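Local coordinates for O-methyltransferase (Burkholderia thailandensis, PDB 3MCZ), which probably catalyses methyl transfer from S-adenosyl-L-methionine to an oxygen of an acceptor that remains to be identified, and probably acts as a dimer, at residues A46-D51 with L103-A108; Q118-D123 with T150-A155; P126-I131 with M307-N312; R162-M167 with G191-Q196. All coordinates share one frame; numbering follows the deposited sequence.

How the interactions relate
The four contacts trace a path from the dimerisation region to the catalytic Rossmann-like domain. Interaction 1 lies in the helical dimerisation part, and its centre is about 17 Å from that of interaction 2, which it meets where Ala46 packs on Tyr119. Interactions 2 and 3 adjoin in sequence, their segments alternate along the chain, and their centres are about 15 Å apart. Interactions 2 and 4 both use helix 150-172, the first at its N-terminal end and the second further along. Interactions 1, 2 and 3 also touch the second subunit, whereas interaction 4 lies within one chain. Helix 150-172 thus links contacts near the dimer interface to the probable cofactor-binding fold.

Interaction 1 (A46-D51 with L103-A108); sequences ADKLFD and LTTTSA
With CG anti to the carbonyl carbon (chi1 -81°), Asp51 swings its carboxylate across to Thr105, whose OG1 sits between its own backbone N and carbonyl carbon, a rotation (chi1 63°) that presents OG1 to the carboxylate. The contact belongs to the dimerisation domain, of helix-turn-helix kinship, and ties the short helix 49-52 to the loop that follows helix 97-103. Thr105 N lies at the second position of a type I turn from Thr104 to Ser107. It donates to the syn lone pair of Asp51 OD1 over 3.0 Å, almost straight at 172°. Thr105 OG1 donates to the other oxygen, Asp51 OD2, at a doubtfully short 2.5 Å. If both bonds are as modelled, the carboxylate is probably held against rotation. Next to this polar pair Phe50 and Leu103 run side by side in the same direction, CE2 of Phe50 lying 3.9 Å from CD1 of Leu103. Leu103 also packs on Leu28 of the second subunit. A water completes the join by donating to Asp51 OD1 at 2.8 Å and to Leu103 O.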
loop_
_atom_site.group_PDB
_atom_site.type_symbol
_atom_site.label_atom_id
_atom_site.label_comp_id
_atom_site.label_asym_id
_atom_site.label_seq_id
_atom_site.Cartn_x
_atom_site.Cartn_y
_atom_site.Cartn_z
ATOM N N ALA A 46 -15.058 5.067 -0.120
ATOM C CA ALA A 46 -16.163 4.080 -0.251
ATOM C C ALA A 46 -17.374 4.439 0.560
ATOM O O ALA A 46 -18.513 4.258 0.102
ATOM C CB ALA A 46 -15.717 2.681 0.132
ATOM N N ASP A 47 -17.144 4.917 1.785
ATOM C CA ASP A 47 -18.225 5.297 2.679
ATOM C C ASP A 47 -18.645 6.756 2.437
ATOM O O ASP A 47 -19.506 7.271 3.139
ATOM C CB ASP A 47 -17.788 5.101 4.148
ATOM C CG ASP A 47 -18.797 4.272 4.975
ATOM O OD1 ASP A 47 -19.843 3.852 4.426
ATOM O OD2 ASP A 47 -18.557 4.040 6.186
ATOM N N LYS A 48 -18.049 7.412 1.440
ATOM C CA LYS A 48 -18.360 8.811 1.091
ATOM C C LYS A 48 -18.275 9.766 2.309
ATOM O O LYS A 48 -19.139 10.630 2.509
ATOM C CB LYS A 48 -19.737 8.936 0.405
ATOM C CG LYS A 48 -19.889 8.054 -0.832
ATOM C CD LYS A 48 -21.323 8.092 -1.393
ATOM C CE LYS A 48 -21.402 7.268 -2.691
ATOM N NZ LYS A 48 -21.273 5.793 -2.427
ATOM N N LEU A 49 -17.244 9.594 3.123
ATOM C CA LEU A 49 -17.071 10.417 4.317
ATOM C C LEU A 49 -16.901 11.886 3.951
ATOM O O LEU A 49 -17.392 12.782 4.639
ATOM C CB LEU A 49 -15.845 9.923 5.098
ATOM C CG LEU A 49 -15.465 10.687 6.362
ATOM C CD1 LEU A 49 -16.561 10.604 7.420
ATOM C CD2 LEU A 49 -14.137 10.151 6.916
ATOM N N PHE A 50 -16.207 12.140 2.850
ATOM C CA PHE A 50 -15.855 13.517 2.475
ATOM C C PHE A 50 -17.027 14.361 1.951
ATOM O O PHE A 50 -16.931 15.597 1.863
ATOM C CB PHE A 50 -14.711 13.516 1.471
ATOM C CG PHE A 50 -13.481 12.839 1.973
ATOM C CD1 PHE A 50 -12.823 13.306 3.093
ATOM C CD2 PHE A 50 -12.969 11.703 1.318
ATOM C CE1 PHE A 50 -11.661 12.670 3.542
ATOM C CE2 PHE A 50 -11.817 11.071 1.765
ATOM C CZ PHE A 50 -11.164 11.556 2.884
ATOM N N ASP A 51 -18.124 13.693 1.614
ATOM C CA ASP A 51 -19.353 14.379 1.269
ATOM C C ASP A 51 -19.942 15.003 2.531
ATOM O O ASP A 51 -20.519 16.089 2.465
ATOM C CB ASP A 51 -20.360 13.414 0.626
ATOM C CG ASP A 51 -20.080 13.172 -0.853
ATOM O OD1 ASP A 51 -18.913 13.282 -1.287
ATOM O OD2 ASP A 51 -21.042 12.888 -1.598
ATOM N N LEU A 103 -12.303 14.402 -4.206
ATOM C CA LEU A 103 -12.831 13.308 -3.382
ATOM C C LEU A 103 -14.280 13.520 -2.931
ATOM O O LEU A 103 -14.786 12.775 -2.089
ATOM C CB LEU A 103 -11.925 13.104 -2.167
ATOM C CG LEU A 103 -10.479 12.666 -2.451
ATOM C CD1 LEU A 103 -9.688 12.574 -1.110
ATOM C CD2 LEU A 103 -10.461 11.354 -3.256
ATOM N N THR A 104 -14.946 14.536 -3.485
ATOM C CA THR A 104 -16.358 14.763 -3.245
ATOM C C THR A 104 -17.159 14.283 -4.464
ATOM O O THR A 104 -16.805 14.598 -5.607
ATOM C CB THR A 104 -16.669 16.262 -2.956
ATOM O OG1 THR A 104 -16.183 17.105 -4.015
ATOM C CG2 THR A 104 -16.034 16.671 -1.624
ATOM N N THR A 105 -18.236 13.535 -4.219
ATOM C CA THR A 105 -18.975 12.876 -5.302
ATOM C C THR A 105 -19.591 13.872 -6.315
ATOM O O THR A 105 -19.802 13.541 -7.478
ATOM C CB THR A 105 -20.121 12.001 -4.745
ATOM O OG1 THR A 105 -21.053 12.845 -4.083
ATOM C CG2 THR A 105 -19.619 10.975 -3.763
ATOM N N THR A 106 -19.841 15.090 -5.863
ATOM C CA THR A 106 -20.466 16.108 -6.681
ATOM C C THR A 106 -19.450 16.868 -7.529
ATOM O O THR A 106 -19.854 17.699 -8.344
ATOM C CB THR A 106 -21.220 17.126 -5.781
ATOM O OG1 THR A 106 -20.374 17.546 -4.685
ATOM C CG2 THR A 106 -22.482 16.486 -5.197
ATOM N N SER A 107 -18.148 16.629 -7.351
ATOM C CA SER A 107 -17.171 17.418 -8.090
ATOM C C SER A 107 -16.997 16.874 -9.477
ATOM O O SER A 107 -16.843 15.663 -9.667
ATOM C CB SER A 107 -15.810 17.462 -7.424
ATOM O OG SER A 107 -14.845 17.998 -8.321
ATOM N N ALA A 108 -16.937 17.779 -10.447
ATOM C CA ALA A 108 -16.592 17.409 -11.819
ATOM C C ALA A 108 -15.228 16.692 -11.925
ATOM O O ALA A 108 -14.983 15.978 -12.885
ATOM C CB ALA A 108 -16.640 18.661 -12.750
HETATM O O HOH W 1 -16.762 11.544 -0.844
#

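Interaction 2 (Q118-D123 with T150-A155); sequences QYLQWD and TRARDA
Apolar packing between Leu120 and Ala152 forms the middle of this contact. Leu120 points toward helix 150-172 and lays CD1 3.7 Å from Ala152 CA and 3.9 Å from Ala152 CB, with Ala155 CB at the edge of reach. The small alanines let the leucine methyl come close to the helix backbone, and the two segments approach to 6.9 Å between the CA atoms of Leu120 and Ala152. Leu120 CD2 in turn lies over one face of the Arg151 guanidinium, offset toward its rim.

The polar part is weaker. Arg151 runs out extended from CG to NE and brings NH2 to the ring edge of Tyr119, in the ring plane, 2.7 Å from OH. The bond is weak because the N-H to OH angle is only 120°; the guanidinium and ring planes stand 88° apart. The stronger partner of Arg151 is Glu116, which takes NE in a salt bridge.

Water makes the third link: it donates to Ala152 O at 2.8 Å and accepts a weak bond from Gln121 NE2, which also bonds to His117 O. On the same turn Trp122 stacks on Trp122 of the second subunit. Such a junction, joining the dimer interface to the catalytic domain through a long helix, suits the family of dimeric O-methyltransferases with a helical dimerisation domain and a Rossmann-like catalytic domain.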
loop_
_atom_site.group_PDB
_atom_site.type_symbol
_atom_site.label_atom_id
_atom_site.label_comp_id
_atom_site.label_asym_id
_atom_site.label_seq_id
_atom_site.Cartn_x
_atom_site.Cartn_y
_atom_site.Cartn_z
ATOM N N GLN A 118 -9.094 0.647 -7.962
ATOM C CA GLN A 118 -7.925 0.231 -7.183
ATOM C C GLN A 118 -8.315 -0.601 -5.947
ATOM O O GLN A 118 -7.754 -1.660 -5.719
ATOM C CB GLN A 118 -7.081 1.428 -6.812
ATOM C CG GLN A 118 -6.374 2.089 -8.014
ATOM C CD GLN A 118 -5.847 3.473 -7.705
ATOM O OE1 GLN A 118 -6.440 4.217 -6.911
ATOM N NE2 GLN A 118 -4.763 3.861 -8.380
ATOM N N TYR A 119 -9.265 -0.162 -5.145
ATOM C CA TYR A 119 -9.595 -0.990 -3.984
ATOM C C TYR A 119 -10.256 -2.297 -4.312
ATOM O O TYR A 119 -10.136 -3.250 -3.565
ATOM C CB TYR A 119 -10.309 -0.237 -2.880
ATOM C CG TYR A 119 -11.701 0.233 -3.056
ATOM C CD1 TYR A 119 -12.760 -0.649 -3.187
ATOM C CD2 TYR A 119 -11.989 1.601 -2.933
ATOM C CE1 TYR A 119 -14.050 -0.177 -3.274
ATOM C CE2 TYR A 119 -13.284 2.081 -3.020
ATOM C CZ TYR A 119 -14.307 1.191 -3.199
ATOM O OH TYR A 119 -15.605 1.669 -3.292
ATOM N N LEU A 120 -10.893 -2.378 -5.474
ATOM C CA LEU A 120 -11.456 -3.665 -5.908
ATOM C C LEU A 120 -10.397 -4.739 -6.265
ATOM O O LEU A 120 -10.762 -5.919 -6.452
ATOM C CB LEU A 120 -12.420 -3.437 -7.094
ATOM C CG LEU A 120 -13.729 -2.727 -6.686
ATOM C CD1 LEU A 120 -14.606 -2.392 -7.916
ATOM C CD2 LEU A 120 -14.489 -3.609 -5.648
ATOM N N GLN A 121 -9.113 -4.365 -6.377
ATOM C CA GLN A 121 -8.066 -5.381 -6.625
ATOM C C GLN A 121 -7.340 -5.829 -5.346
ATOM O O GLN A 121 -6.395 -6.622 -5.413
ATOM C CB GLN A 121 -7.022 -4.897 -7.659
ATOM C CG GLN A 121 -7.583 -4.089 -8.827
ATOM C CD GLN A 121 -8.812 -4.726 -9.467
ATOM O OE1 GLN A 121 -8.865 -5.943 -9.659
ATOM N NE2 GLN A 121 -9.808 -3.896 -9.809
ATOM N N TRP A 122 -7.809 -5.368 -4.181
ATOM C CA TRP A 122 -7.107 -5.617 -2.921
ATOM C C TRP A 122 -6.850 -7.089 -2.640
ATOM O O TRP A 122 -5.770 -7.478 -2.178
ATOM C CB TRP A 122 -7.919 -5.057 -1.758
ATOM C CG TRP A 122 -7.210 -5.042 -0.423
ATOM C CD1 TRP A 122 -7.309 -5.957 0.585
ATOM C CD2 TRP A 122 -6.354 -4.008 0.059
ATOM N NE1 TRP A 122 -6.547 -5.564 1.651
ATOM C CE2 TRP A 122 -5.951 -4.374 1.364
ATOM C CE3 TRP A 122 -5.916 -2.797 -0.465
ATOM C CZ2 TRP A 122 -5.122 -3.577 2.136
ATOM C CZ3 TRP A 122 -5.053 -2.009 0.309
ATOM C CH2 TRP A 122 -4.683 -2.401 1.589
ATOM N N ASP A 123 -7.871 -7.897 -2.857
ATOM C CA ASP A 123 -7.767 -9.326 -2.597
ATOM C C ASP A 123 -6.999 -10.108 -3.667
ATOM O O ASP A 123 -6.664 -11.276 -3.459
ATOM C CB ASP A 123 -9.171 -9.949 -2.425
ATOM C CG ASP A 123 -9.971 -9.308 -1.303
ATOM O OD1 ASP A 123 -9.339 -8.700 -0.398
ATOM O OD2 ASP A 123 -11.229 -9.447 -1.309
ATOM N N THR A 150 -20.333 -5.797 -12.730
ATOM C CA THR A 150 -20.616 -4.526 -13.416
ATOM C C THR A 150 -19.911 -3.364 -12.733
ATOM O O THR A 150 -19.394 -2.473 -13.406
ATOM C CB THR A 150 -22.123 -4.236 -13.492
ATOM O OG1 THR A 150 -22.758 -5.316 -14.182
ATOM C CG2 THR A 150 -22.402 -2.936 -14.269
ATOM N N ARG A 151 -19.873 -3.399 -11.407
ATOM C CA ARG A 151 -19.188 -2.396 -10.609
ATOM C C ARG A 151 -17.705 -2.311 -10.999
ATOM O O ARG A 151 -17.184 -1.220 -11.240
ATOM C CB ARG A 151 -19.323 -2.721 -9.103
ATOM C CG ARG A 151 -18.778 -1.675 -8.162
ATOM C CD ARG A 151 -18.615 -2.193 -6.717
ATOM N NE ARG A 151 -18.038 -1.171 -5.832
ATOM C CZ ARG A 151 -18.069 -1.210 -4.496
ATOM N NH1 ARG A 151 -18.627 -2.245 -3.860
ATOM N NH2 ARG A 151 -17.533 -0.208 -3.785
ATOM N N ALA A 152 -17.028 -3.455 -11.059
ATOM C CA ALA A 152 -15.603 -3.461 -11.357
ATOM C C ALA A 152 -15.346 -3.108 -12.837
ATOM O O ALA A 152 -14.349 -2.444 -13.147
ATOM C CB ALA A 152 -14.975 -4.818 -10.979
ATOM N N ARG A 153 -16.224 -3.566 -13.729
ATOM C CA ARG A 153 -16.117 -3.236 -15.155
ATOM C C ARG A 153 -16.258 -1.726 -15.358
ATOM O O ARG A 153 -15.437 -1.102 -16.031
ATOM C CB ARG A 153 -17.190 -3.965 -15.983
ATOM C CG ARG A 153 -17.132 -3.660 -17.482
ATOM C CD ARG A 153 -18.446 -4.008 -18.173
ATOM N NE ARG A 153 -19.502 -3.041 -17.870
ATOM C CZ ARG A 153 -20.734 -3.111 -18.369
ATOM N NH1 ARG A 153 -21.062 -4.111 -19.179
ATOM N NH2 ARG A 153 -21.635 -2.193 -18.045
ATOM N N ASP A 154 -17.290 -1.141 -14.758
ATOM C CA ASP A 154 -17.565 0.294 -14.901
ATOM C C ASP A 154 -16.500 1.191 -14.224
ATOM O O ASP A 154 -16.115 2.231 -14.777
ATOM C CB ASP A 154 -18.952 0.623 -14.363
ATOM C CG ASP A 154 -20.071 0.028 -15.207
ATOM O OD1 ASP A 154 -19.803 -0.566 -16.288
ATOM O OD2 ASP A 154 -21.234 0.166 -14.772
ATOM N N ALA A 155 -16.020 0.785 -13.049
ATOM C CA ALA A 155 -14.940 1.491 -12.379
ATOM C C ALA A 155 -13.682 1.485 -13.246
ATOM O O ALA A 155 -13.032 2.520 -13.430
ATOM C CB ALA A 155 -14.649 0.878 -11.005
HETATM O O HOH W 2 -12.140 -2.798 -11.526
#

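Interaction 3 (P126-I131 with M307-N312); sequences PRLGEI and MMVNTN
Leu128 and Ile131, one turn apart on helix 128-132, receive Met308 and Val309 in a buried contact where helix 128-132 packs on the end of helix 298-310 of the Rossmann-like methyltransferase domain. Met308, a selenomethionine here, starts with CG anti to the backbone N (chi1 -170°) and then bends at its last torsion (chi3 86°). That bend carries its terminal methyl to both partners: CE lies 3.7 Å from Ile131 CG2 and 3.9 Å from Leu128 CD2. Leu128 crosses Met308 at about a right angle, while Ile131 meets it more obliquely.

Val309 offers a branch to each partner. Its CG2 lies 3.9 Å from Leu128 CD2, and its CG1 the same distance from Ile131 CD1. Both pairs of side chains cross at about a right angle and touch through their methyls. No hydrogen bond passes between the two segments, and what joins them directly is the packing of buried apolar side chains.

Around it the second subunit comes close: its Lys72 NZ bonds both to Ile131 O and to Asn312 OD1, and its Tyr43 packs on Leu128. The same pair of helices thus borders the dimer interface. Closest of all across the segments is the branch methyl of Ile131, CG2, which sits 3.6 Å from the carbonyl oxygen of Met308.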
loop_
_atom_site.group_PDB
_atom_site.type_symbol
_atom_site.label_atom_id
_atom_site.label_comp_id
_atom_site.label_asym_id
_atom_site.label_seq_id
_atom_site.Cartn_x
_atom_site.Cartn_y
_atom_site.Cartn_z
ATOM N N PRO A 126 -2.436 -10.491 -2.975
ATOM C CA PRO A 126 -1.856 -11.549 -2.182
ATOM C C PRO A 126 -1.927 -12.922 -2.855
ATOM O O PRO A 126 -1.364 -13.880 -2.339
ATOM C CB PRO A 126 -2.714 -11.543 -0.910
ATOM C CG PRO A 126 -3.273 -10.228 -0.860
ATOM C CD PRO A 126 -3.585 -9.901 -2.278
ATOM N N ARG A 127 -2.590 -13.008 -4.008
ATOM C CA ARG A 127 -2.706 -14.287 -4.703
ATOM C C ARG A 127 -1.719 -14.389 -5.826
ATOM O O ARG A 127 -1.863 -15.254 -6.704
ATOM C CB ARG A 127 -4.155 -14.496 -5.181
ATOM C CG ARG A 127 -5.112 -14.539 -4.030
ATOM C CD ARG A 127 -6.578 -14.622 -4.462
ATOM N NE ARG A 127 -6.848 -15.990 -4.874
ATOM C CZ ARG A 127 -8.039 -16.492 -5.201
ATOM N NH1 ARG A 127 -9.136 -15.740 -5.194
ATOM N NH2 ARG A 127 -8.109 -17.771 -5.543
ATOM N N LEU A 128 -0.669 -13.556 -5.778
ATOM C CA LEU A 128 0.391 -13.619 -6.734
ATOM C C LEU A 128 0.913 -15.004 -6.985
ATOM O O LEU A 128 1.184 -15.355 -8.136
ATOM C CB LEU A 128 1.584 -12.762 -6.328
ATOM C CG LEU A 128 1.723 -11.401 -6.958
ATOM C CD1 LEU A 128 2.822 -10.609 -6.237
ATOM C CD2 LEU A 128 2.088 -11.572 -8.487
ATOM N N GLY A 129 1.158 -15.757 -5.910
ATOM C CA GLY A 129 1.706 -17.117 -6.013
ATOM C C GLY A 129 0.873 -18.023 -6.906
ATOM O O GLY A 129 1.411 -18.853 -7.619
ATOM N N GLU A 130 -0.449 -17.877 -6.860
ATOM C CA GLU A 130 -1.336 -18.685 -7.704
ATOM C C GLU A 130 -1.243 -18.264 -9.177
ATOM O O GLU A 130 -1.292 -19.114 -10.079
ATOM C CB GLU A 130 -2.809 -18.555 -7.266
ATOM C CG GLU A 130 -3.117 -19.085 -5.879
ATOM C CD GLU A 130 -4.538 -18.718 -5.430
ATOM O OE1 GLU A 130 -5.496 -19.195 -6.076
ATOM O OE2 GLU A 130 -4.692 -17.935 -4.450
ATOM N N ILE A 131 -1.191 -16.962 -9.405
ATOM C CA ILE A 131 -1.133 -16.395 -10.765
ATOM C C ILE A 131 0.126 -16.821 -11.460
ATOM O O ILE A 131 0.091 -17.221 -12.634
ATOM C CB ILE A 131 -1.207 -14.824 -10.787
ATOM C CG1 ILE A 131 -2.434 -14.312 -10.018
ATOM C CG2 ILE A 131 -1.177 -14.308 -12.274
ATOM C CD1 ILE A 131 -2.425 -12.798 -9.806
HETATM N N MSE A 307 -0.161 -5.751 -15.029
HETATM C CA MSE A 307 -0.987 -6.304 -16.104
HETATM C C MSE A 307 -1.041 -7.820 -16.022
HETATM O O MSE A 307 -2.087 -8.382 -16.273
HETATM C CB MSE A 307 -0.468 -5.862 -17.481
HETATM C CG MSE A 307 -0.623 -4.364 -17.768
HETATM SE SE MSE A 307 -2.436 -3.688 -17.523
HETATM C CE MSE A 307 -3.405 -5.218 -18.193
HETATM N N MSE A 308 0.056 -8.454 -15.609
HETATM C CA MSE A 308 0.088 -9.897 -15.336
HETATM C C MSE A 308 -0.874 -10.256 -14.211
HETATM O O MSE A 308 -1.562 -11.297 -14.265
HETATM C CB MSE A 308 1.525 -10.325 -14.977
HETATM C CG MSE A 308 1.739 -11.820 -14.912
HETATM SE SE MSE A 308 3.092 -12.296 -13.697
HETATM C CE MSE A 308 2.013 -12.345 -12.273
ATOM N N VAL A 309 -0.968 -9.411 -13.179
ATOM C CA VAL A 309 -1.971 -9.711 -12.148
ATOM C C VAL A 309 -3.399 -9.595 -12.737
ATOM O O VAL A 309 -4.274 -10.432 -12.414
ATOM C CB VAL A 309 -1.794 -8.852 -10.879
ATOM C CG1 VAL A 309 -3.003 -8.985 -9.929
ATOM C CG2 VAL A 309 -0.467 -9.238 -10.178
ATOM N N ASN A 310 -3.633 -8.562 -13.534
ATOM C CA ASN A 310 -4.960 -8.279 -14.089
ATOM C C ASN A 310 -5.475 -9.275 -15.124
ATOM O O ASN A 310 -6.659 -9.529 -15.177
ATOM C CB ASN A 310 -5.037 -6.904 -14.745
ATOM C CG ASN A 310 -5.038 -5.740 -13.741
ATOM O OD1 ASN A 310 -5.119 -5.927 -12.520
ATOM N ND2 ASN A 310 -4.887 -4.507 -14.290
ATOM N N THR A 311 -4.610 -9.793 -15.970
ATOM C CA THR A 311 -5.056 -10.686 -17.043
ATOM C C THR A 311 -3.998 -11.776 -17.330
ATOM O O THR A 311 -2.780 -11.516 -17.219
ATOM C CB THR A 311 -5.415 -9.832 -18.316
ATOM O OG1 THR A 311 -6.260 -10.601 -19.170
ATOM C CG2 THR A 311 -4.212 -9.384 -19.078
ATOM N N ASN A 312 -4.442 -12.944 -17.784
ATOM C CA ASN A 312 -3.541 -14.096 -17.954
ATOM C C ASN A 312 -2.255 -13.760 -18.722
ATOM O O ASN A 312 -1.183 -14.043 -18.256
ATOM C CB ASN A 312 -4.269 -15.223 -18.712
ATOM C CG ASN A 312 -3.547 -16.570 -18.638
ATOM O OD1 ASN A 312 -2.722 -16.814 -17.770
ATOM N ND2 ASN A 312 -3.841 -17.444 -19.605
#

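Interaction 4 (R162-M167 with G191-Q196); sequences RLSQPM and GTYLAQ
Tyr193 lies against Ser164 and Met167 in the tight part of this contact, while Gln165 and Gln196 meet on its more open side. The helices cross at -47°; the axes of the two short segments pass 10.5 Å apart, and side chains, chiefly Tyr193, bridge the distance. Tyr193 reaches across with its phenol end: Ser164 CB lies 3.6 Å from its OH, and the ring runs past the carbonyl carbon C of Met167, which is 3.9 Å from Tyr193 CE2. The selenomethionine methyl also nears the OH, though Met167 is modelled in two positions and that approach is less certain. A water in the plane of the Tyr193 ring, 2.9 Å from OH, joins it to Ser164 OG, which also bonds to Met160 O. Beyond, Tyr193 touches Leu286 and Asn255 of the central sheet.

On the looser side Gln165 bends at chi2 (60°) to bring its amide round, and NE2 donates to Gln196 OE1 over 3.1 Å. The amide planes are turned 57° apart, and since Gln196 too has two conformers, this bond may be only part-time. Asp169 is the stronger partner of Gln165 NE2.

Gly191 occupies the N-cap position of helix 192-200, reached from strand 182-186 through a glycine-rich turn. This beta-alpha step is typical of the Rossmann-like S-adenosylmethionine-dependent methyltransferases, where such a turn usually borders the cofactor.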
loop_
_atom_site.group_PDB
_atom_site.type_symbol
_atom_site.label_atom_id
_atom_site.label_comp_id
_atom_site.label_asym_id
_atom_site.label_seq_id
_atom_site.Cartn_x
_atom_site.Cartn_y
_atom_site.Cartn_z
ATOM N N ARG A 162 -10.525 8.637 -17.410
ATOM C CA ARG A 162 -9.967 9.753 -16.680
ATOM C C ARG A 162 -8.438 9.753 -16.819
ATOM O O ARG A 162 -7.823 10.758 -17.202
ATOM C CB ARG A 162 -10.415 9.672 -15.220
ATOM C CG ARG A 162 -9.978 10.823 -14.393
ATOM C CD ARG A 162 -10.716 12.089 -14.797
ATOM N NE ARG A 162 -10.275 13.216 -13.981
ATOM C CZ ARG A 162 -10.649 13.436 -12.717
ATOM N NH1 ARG A 162 -11.497 12.614 -12.106
ATOM N NH2 ARG A 162 -10.186 14.493 -12.067
ATOM N N LEU A 163 -7.837 8.603 -16.551
ATOM C CA LEU A 163 -6.381 8.478 -16.558
ATOM C C LEU A 163 -5.785 8.688 -17.958
ATOM O O LEU A 163 -4.644 9.129 -18.081
ATOM C CB LEU A 163 -5.939 7.123 -15.948
ATOM C CG LEU A 163 -6.134 6.981 -14.425
ATOM C CD1 LEU A 163 -5.903 5.545 -13.959
ATOM C CD2 LEU A 163 -5.226 7.947 -13.639
ATOM N N SER A 164 -6.568 8.406 -19.002
ATOM C CA SER A 164 -6.096 8.535 -20.362
ATOM C C SER A 164 -6.146 9.957 -20.932
ATOM O O SER A 164 -5.560 10.195 -21.979
ATOM C CB SER A 164 -6.871 7.582 -21.273
ATOM O OG SER A 164 -6.595 6.254 -20.853
ATOM N N GLN A 165 -6.808 10.897 -20.261
ATOM C CA GLN A 165 -7.061 12.224 -20.873
ATOM C C GLN A 165 -5.831 12.979 -21.385
ATOM O O GLN A 165 -5.897 13.634 -22.437
ATOM C CB GLN A 165 -7.850 13.154 -19.941
ATOM C CG GLN A 165 -8.416 14.400 -20.623
ATOM C CD GLN A 165 -9.379 14.065 -21.749
ATOM O OE1 GLN A 165 -10.235 13.189 -21.597
ATOM N NE2 GLN A 165 -9.235 14.740 -22.891
ATOM N N PRO A 166 -4.728 12.953 -20.632
ATOM C CA PRO A 166 -3.560 13.692 -21.154
ATOM C C PRO A 166 -3.128 13.193 -22.504
ATOM O O PRO A 166 -2.821 13.987 -23.360
ATOM C CB PRO A 166 -2.471 13.426 -20.119
ATOM C CG PRO A 166 -3.220 13.153 -18.841
ATOM C CD PRO A 166 -4.520 12.487 -19.249
HETATM N N MSE A 167 -3.129 11.874 -22.701
HETATM C CA MSE A 167 -2.696 11.350 -23.978
HETATM C C MSE A 167 -3.736 11.522 -25.058
HETATM O O MSE A 167 -3.378 11.710 -26.194
HETATM C CB MSE A 167 -2.281 9.914 -23.876
HETATM C CG MSE A 167 -0.903 9.841 -23.386
HETATM SE SE MSE A 167 -0.748 8.244 -22.474
HETATM C CE MSE A 167 -2.512 8.164 -21.640
ATOM N N GLY A 191 -13.501 4.499 -25.754
ATOM C CA GLY A 191 -13.558 5.167 -27.044
ATOM C C GLY A 191 -13.236 6.643 -27.006
ATOM O O GLY A 191 -13.573 7.379 -27.954
ATOM N N THR A 192 -12.567 7.078 -25.932
ATOM C CA THR A 192 -12.338 8.496 -25.732
ATOM C C THR A 192 -11.362 9.047 -26.775
ATOM O O THR A 192 -11.525 10.187 -27.198
ATOM C CB THR A 192 -11.875 8.804 -24.282
ATOM O OG1 THR A 192 -12.884 8.328 -23.374
ATOM C CG2 THR A 192 -11.724 10.262 -24.067
ATOM N N TYR A 193 -10.379 8.255 -27.203
ATOM C CA TYR A 193 -9.434 8.759 -28.206
ATOM C C TYR A 193 -10.189 9.041 -29.513
ATOM O O TYR A 193 -10.065 10.121 -30.081
ATOM C CB TYR A 193 -8.290 7.795 -28.477
ATOM C CG TYR A 193 -7.338 7.553 -27.297
ATOM C CD1 TYR A 193 -7.615 6.576 -26.331
ATOM C CD2 TYR A 193 -6.171 8.280 -27.167
ATOM C CE1 TYR A 193 -6.750 6.354 -25.265
ATOM C CE2 TYR A 193 -5.298 8.079 -26.097
ATOM C CZ TYR A 193 -5.588 7.107 -25.147
ATOM O OH TYR A 193 -4.716 6.889 -24.086
ATOM N N LEU A 194 -10.980 8.085 -29.970
ATOM C CA LEU A 194 -11.671 8.268 -31.247
ATOM C C LEU A 194 -12.637 9.436 -31.213
ATOM O O LEU A 194 -12.663 10.243 -32.136
ATOM C CB LEU A 194 -12.406 7.004 -31.634
ATOM C CG LEU A 194 -13.112 7.107 -32.987
ATOM C CD1 LEU A 194 -12.071 7.306 -34.107
ATOM C CD2 LEU A 194 -13.935 5.892 -33.246
ATOM N N ALA A 195 -13.427 9.527 -30.138
ATOM C CA ALA A 195 -14.408 10.570 -30.001
ATOM C C ALA A 195 -13.749 11.948 -30.023
ATOM O O ALA A 195 -14.239 12.862 -30.691
ATOM C CB ALA A 195 -15.232 10.370 -28.703
ATOM N N GLN A 196 -12.643 12.113 -29.298
ATOM C CA GLN A 196 -11.998 13.412 -29.217
ATOM C C GLN A 196 -11.352 13.769 -30.553
ATOM O O GLN A 196 -11.325 14.935 -30.934
ATOM C CB GLN A 196 -10.968 13.443 -28.090
ATOM C CG GLN A 196 -11.578 13.669 -26.725
ATOM C CD GLN A 196 -11.526 15.122 -26.311
ATOM O OE1 GLN A 196 -10.717 15.506 -25.464
ATOM N NE2 GLN A 196 -12.373 15.941 -26.912
HETATM O O HOH W 3 -5.451 4.666 -22.394
#